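Local coordinates for FixK2 protein (Bradyrhizobium japonicum, PDB 4I2O), which probably acts as a DNA-binding transcription factor of the CRP/FNR superfamily, with a part in nitrogen fixation, at residues A[148-151]-A[152-156]; A[165-168]-A[169-172]. The protein carries 1 engineered substitution. One frame throughout, in Å; residues are numbered along the deposited sequence.

Contact 1 lies on the long helix 128-154 and runs on to Thr156, the N-cap of the next helix. Contact 2 follows in the chain, on helix 157-172. The two helices are consecutive, so the contacts are in series. Their centres are about 18 Å apart, and their nearest atoms, about 6 Å apart, do not touch. Tyr190 ties them together: it stacks on His148 of contact 1 and is hydrogen-bonded to Glu167 of contact 2. The fold is that of the CRP/FNR superfamily, where a long helix joins the sensor-like beta domain to the helix-turn-helix domain. Contact 1 faces the second subunit and the DNA backbone; contact 2 lies inside the DNA-binding domain.

Contact 1. Residues A[148-151]-A[152-156]; sequences HMLL and LGRKT. With nucleotides of chain D.
Lys155 N reaches Leu151 O from above the carbonyl plane, 38° out of it, in a hydrogen bond of 3.1 Å. Most of this segment lies on helix 128-154, the long dimer helix of the CRP/FNR fold. The bonds before it are ordinary i to i+4 pairs. Leu152 N donates to His148 O at 2.9 Å, Gly153 N to Met149 O at 2.7 Å, and Arg154 N to Leu150 O. The CG of Leu152 stands beside the backbone N, chi1 -59°, and lies 3.3 Å from His148 O. This brings its CD1 to 3.9 Å from CD2 of the His148 ring. Its CD2 meets CD2 of Leu151, also at 3.9 Å. Leu152 also packs on Leu152 of the second subunit, while the Tyr190 ring stacks on His148 and the Tyr190 backbone O accepts a hydrogen bond from NE2 of that histidine. With an alanine in place of Leu152, the His148 ring and Leu151 CD2 would probably lose this apolar neighbour, and a gap would open at the dimer interface. Leu150 crosses Arg154 at about a right angle, with its CD1 beside Arg154 CB. Lys155 is stretched out across Leu151, its CD 4.1 Å from Leu151 CG, and its NZ is hydrogen-bonded to Thr163 OG1. In Arg154 a bend at chi2 (-78°) carries the guanidinium to Asp189 of the second subunit, with which NH2 forms a salt bridge. Its NH1 also makes a weak hydrogen bond to Gly153 O. Thr156 caps the following helix and meets the DNA backbone: its CA lies 3.4 Å from OP1 of nucleotide DA18 of chain D.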
loop_
_atom_site.group_PDB
_atom_site.type_symbol
_atom_site.label_atom_id
_atom_site.label_comp_id
_atom_site.label_asym_id
_atom_site.label_seq_id
_atom_site.Cartn_x
_atom_site.Cartn_y
_atom_site.Cartn_z
ATOM N N HIS A 148 -0.206 -0.097 -5.997
ATOM C CA HIS A 148 0.404 -1.422 -5.944
ATOM C C HIS A 148 -0.523 -2.442 -5.272
ATOM O O HIS A 148 -0.517 -3.616 -5.657
ATOM C CB HIS A 148 1.743 -1.409 -5.249
ATOM C CG HIS A 148 2.714 -2.327 -5.862
ATOM N ND1 HIS A 148 2.989 -2.340 -7.226
ATOM C CD2 HIS A 148 3.497 -3.276 -5.308
ATOM C CE1 HIS A 148 3.845 -3.308 -7.473
ATOM N NE2 HIS A 148 4.191 -3.879 -6.322
ATOM N N MET A 149 -1.348 -2.039 -4.306
ATOM C CA MET A 149 -2.366 -3.018 -3.838
ATOM C C MET A 149 -3.309 -3.481 -4.896
ATOM O O MET A 149 -3.697 -4.672 -4.937
ATOM C CB MET A 149 -3.171 -2.402 -2.668
ATOM C CG MET A 149 -2.319 -2.230 -1.397
ATOM S SD MET A 149 -3.355 -1.621 0.004
ATOM C CE MET A 149 -3.593 0.101 -0.304
ATOM N N LEU A 150 -3.763 -2.552 -5.746
ATOM C CA LEU A 150 -4.640 -2.925 -6.850
ATOM C C LEU A 150 -3.941 -3.940 -7.727
ATOM O O LEU A 150 -4.535 -4.903 -8.189
ATOM C CB LEU A 150 -5.039 -1.703 -7.666
ATOM C CG LEU A 150 -5.917 -1.892 -8.909
ATOM C CD1 LEU A 150 -7.261 -2.570 -8.570
ATOM C CD2 LEU A 150 -6.159 -0.581 -9.647
ATOM N N LEU A 151 -2.693 -3.661 -8.072
ATOM C CA LEU A 151 -1.929 -4.646 -8.859
ATOM C C LEU A 151 -1.832 -6.011 -8.201
ATOM O O LEU A 151 -2.082 -7.057 -8.867
ATOM C CB LEU A 151 -0.480 -4.040 -9.054
ATOM C CG LEU A 151 0.476 -4.949 -9.905
ATOM C CD1 LEU A 151 1.455 -4.075 -10.649
ATOM C CD2 LEU A 151 1.318 -5.990 -9.041
ATOM N N LEU A 152 -1.462 -6.068 -6.924
ATOM C CA LEU A 152 -1.255 -7.337 -6.215
ATOM C C LEU A 152 -2.574 -8.060 -5.927
ATOM O O LEU A 152 -2.605 -9.308 -5.950
ATOM C CB LEU A 152 -0.511 -7.163 -4.891
ATOM C CG LEU A 152 0.904 -6.526 -5.036
ATOM C CD1 LEU A 152 1.384 -6.089 -3.648
ATOM C CD2 LEU A 152 1.883 -7.619 -5.597
ATOM N N GLY A 153 -3.630 -7.308 -5.716
ATOM C CA GLY A 153 -4.935 -7.953 -5.460
ATOM C C GLY A 153 -5.666 -8.377 -6.720
ATOM O O GLY A 153 -6.432 -9.374 -6.709
ATOM N N ARG A 154 -5.509 -7.636 -7.818
ATOM C CA ARG A 154 -6.462 -7.810 -8.903
ATOM C C ARG A 154 -5.883 -8.007 -10.329
ATOM O O ARG A 154 -6.638 -8.480 -11.215
ATOM C CB ARG A 154 -7.511 -6.654 -8.902
ATOM C CG ARG A 154 -8.349 -6.667 -7.623
ATOM C CD ARG A 154 -9.365 -7.792 -7.826
ATOM N NE ARG A 154 -10.251 -8.179 -6.689
ATOM C CZ ARG A 154 -10.222 -9.388 -6.111
ATOM N NH1 ARG A 154 -9.270 -10.263 -6.436
ATOM N NH2 ARG A 154 -11.168 -9.743 -5.232
ATOM N N LYS A 155 -4.579 -7.699 -10.581
ATOM C CA LYS A 155 -4.088 -7.733 -11.969
ATOM C C LYS A 155 -3.600 -9.142 -12.349
ATOM O O LYS A 155 -3.180 -9.919 -11.483
ATOM C CB LYS A 155 -2.936 -6.686 -12.243
ATOM C CG LYS A 155 -3.521 -5.276 -12.362
ATOM C CD LYS A 155 -2.390 -4.270 -12.740
ATOM C CE LYS A 155 -2.985 -2.848 -12.880
ATOM N NZ LYS A 155 -1.893 -1.893 -13.424
ATOM N N THR A 156 -3.727 -9.500 -13.617
ATOM C CA THR A 156 -3.219 -10.826 -14.041
ATOM C C THR A 156 -1.699 -10.754 -14.093
ATOM O O THR A 156 -1.063 -9.679 -13.997
ATOM C CB THR A 156 -3.726 -11.195 -15.417
ATOM O OG1 THR A 156 -3.162 -10.254 -16.328
ATOM C CG2 THR A 156 -5.272 -11.084 -15.528
ATOM P P DA D 18 -2.074 -15.568 -14.431
ATOM O OP1 DA D 18 -2.469 -14.163 -13.992
ATOM O OP2 DA D 18 -1.530 -15.814 -15.735
ATOM O "O5'" DA D 18 -0.965 -16.205 -13.478
ATOM C "C5'" DA D 18 -1.349 -16.295 -12.087
ATOM C "C4'" DA D 18 -0.520 -17.332 -11.345
ATOM O "O4'" DA D 18 -0.898 -18.679 -11.843
ATOM C "C3'" DA D 18 1.006 -17.155 -11.469
ATOM O "O3'" DA D 18 1.416 -17.145 -10.085
ATOM C "C2'" DA D 18 1.359 -18.406 -12.302
ATOM C "C1'" DA D 18 0.314 -19.410 -11.860
ATOM N N9 DA D 18 0.174 -20.491 -12.877
ATOM C C8 DA D 18 0.078 -20.363 -14.254
ATOM N N7 DA D 18 -0.109 -21.539 -14.870
ATOM C C5 DA D 18 -0.059 -22.474 -13.836
ATOM C C6 DA D 18 -0.171 -23.869 -13.791
ATOM N N6 DA D 18 -0.340 -24.638 -14.860
ATOM N N1 DA D 18 -0.162 -24.456 -12.575
ATOM C C2 DA D 18 -0.020 -23.745 -11.457
ATOM N N3 DA D 18 0.099 -22.412 -11.369
ATOM C C4 DA D 18 0.069 -21.839 -12.600
#

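Contact 2. Residues A[165-168]-A[169-172]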
loop_
_atom_site.group_PDB
_atom_site.type_symbol
_atom_site.label_atom_id
_atom_site.label_comp_id
_atom_site.label_asym_id
_atom_site.label_seq_id
_atom_site.Cartn_x
_atom_site.Cartn_y
_atom_site.Cartn_z
ATOM N N LEU A 165 7.069 -2.917 -16.416
ATOM C CA LEU A 165 7.938 -2.398 -17.513
ATOM C C LEU A 165 7.681 -0.924 -17.826
ATOM O O LEU A 165 8.599 -0.129 -18.037
ATOM C CB LEU A 165 7.678 -3.169 -18.771
ATOM C CG LEU A 165 8.210 -4.601 -18.727
ATOM C CD1 LEU A 165 7.616 -5.485 -19.870
ATOM C CD2 LEU A 165 9.761 -4.653 -18.676
ATOM N N LEU A 166 6.420 -0.532 -17.861
ATOM C CA LEU A 166 6.105 0.880 -18.034
ATOM C C LEU A 166 6.582 1.800 -16.909
ATOM O O LEU A 166 7.040 2.917 -17.178
ATOM C CB LEU A 166 4.604 1.056 -18.290
ATOM C CG LEU A 166 4.061 0.474 -19.627
ATOM C CD1 LEU A 166 2.529 0.399 -19.494
ATOM C CD2 LEU A 166 4.455 1.329 -20.815
ATOM N N GLU A 167 6.448 1.347 -15.657
ATOM C CA GLU A 167 6.973 2.104 -14.519
ATOM C C GLU A 167 8.498 2.247 -14.650
ATOM O O GLU A 167 9.085 3.352 -14.453
ATOM C CB GLU A 167 6.633 1.391 -13.204
ATOM C CG GLU A 167 7.160 2.189 -12.019
ATOM C CD GLU A 167 6.963 1.528 -10.681
ATOM O OE1 GLU A 167 6.695 0.303 -10.576
ATOM O OE2 GLU A 167 7.079 2.251 -9.690
ATOM N N MET A 168 9.172 1.139 -14.905
ATOM C CA MET A 168 10.650 1.244 -15.056
ATOM C C MET A 168 11.091 2.079 -16.250
ATOM O O MET A 168 12.104 2.784 -16.174
ATOM C CB MET A 168 11.211 -0.149 -15.224
ATOM C CG MET A 168 11.134 -1.056 -13.981
ATOM S SD MET A 168 11.967 -0.373 -12.510
ATOM C CE MET A 168 10.599 0.273 -11.554
ATOM N N ASP A 169 10.384 1.993 -17.378
ATOM C CA ASP A 169 10.695 2.840 -18.513
ATOM C C ASP A 169 10.588 4.339 -18.132
ATOM O O ASP A 169 11.428 5.154 -18.459
ATOM C CB ASP A 169 9.750 2.509 -19.665
ATOM C CG ASP A 169 10.020 3.360 -20.910
ATOM O OD1 ASP A 169 9.220 4.264 -21.196
ATOM O OD2 ASP A 169 11.007 3.086 -21.630
ATOM N N ARG A 170 9.526 4.708 -17.434
ATOM C CA ARG A 170 9.375 6.103 -17.035
ATOM C C ARG A 170 10.491 6.536 -16.092
ATOM O O ARG A 170 11.018 7.675 -16.188
ATOM C CB ARG A 170 7.992 6.250 -16.351
ATOM C CG ARG A 170 7.715 7.652 -15.853
ATOM C CD ARG A 170 6.266 7.752 -15.343
ATOM N NE ARG A 170 5.871 6.647 -14.460
ATOM C CZ ARG A 170 6.199 6.572 -13.164
ATOM N NH1 ARG A 170 6.983 7.509 -12.613
ATOM N NH2 ARG A 170 5.749 5.554 -12.425
ATOM N N ARG A 171 10.900 5.657 -15.174
ATOM C CA ARG A 171 11.834 6.056 -14.102
ATOM C C ARG A 171 13.296 5.898 -14.466
ATOM O O ARG A 171 14.161 6.586 -13.919
ATOM C CB ARG A 171 11.566 5.214 -12.852
ATOM C CG ARG A 171 10.173 5.625 -12.236
ATOM C CD ARG A 171 9.780 4.727 -11.098
ATOM N NE ARG A 171 10.679 4.901 -9.954
ATOM C CZ ARG A 171 10.757 4.008 -8.967
ATOM N NH1 ARG A 171 9.999 2.904 -8.989
ATOM N NH2 ARG A 171 11.588 4.216 -7.955
ATOM N N LEU A 172 13.585 4.963 -15.361
ATOM C CA LEU A 172 15.019 4.718 -15.622
ATOM C C LEU A 172 15.452 4.625 -17.066
ATOM O O LEU A 172 16.672 4.528 -17.322
ATOM C CB LEU A 172 15.619 3.613 -14.739
ATOM C CG LEU A 172 15.036 2.229 -14.859
ATOM C CD1 LEU A 172 15.243 1.619 -16.254
ATOM C CD2 LEU A 172 15.598 1.275 -13.788
HETATM O O HOH W 1 6.671 4.522 -19.686
HETATM O O HOH W 2 6.213 5.049 -9.779
#
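Asp169 N, Arg170 N, Arg171 N and Leu172 N bond back to the carbonyls of Leu165, Leu166, Glu167 and Met168, four i to i+4 steps of regular alpha-helix. They lie on helix 157-172, within the Crp-like helix-turn-helix domain. On one side an i, i+4 salt bridge joins Glu167 and Arg171. The two side chains lie alongside each other and point the same way. NH1 of Arg171 approaches OE2 of Glu167 at 3.1 Å. The bond is weak, with an N-H...O angle of 129°, and the two flat groups are turned 38° apart. Glu167 is gripped further by Tyr190 at OE1 and His144 at OE2. The second terminal nitrogen of Arg171, NH2, forms a salt bridge with Asp90 and ties this helix to the beta domain. Arg170, three residues on from Glu167, brings NH2 to 3.7 Å from Glu167 CG. Its chain bends at chi3, 47°, and Glu167 O lies over one face of its guanidinium. Glu167 OE2 and Arg170 NH2 are 4.5 Å apart, too far for a direct salt bridge, and a water spans them. It donates to OE2 and accepts from Arg170 NH2 at 2.7 Å, in the guanidinium plane. Met168 and Leu172 meet in an apolar contact, SD of Met168 lying 4.2 Å from CD2 of Leu172. The bends at chi2 and chi3 of Met168 bring its CE to 3.7 Å from Arg171 NH1. Asp169 forms a salt bridge with Arg224, and a second water donates both to its OD1 and to Leu166 O, each at 3.0 Å.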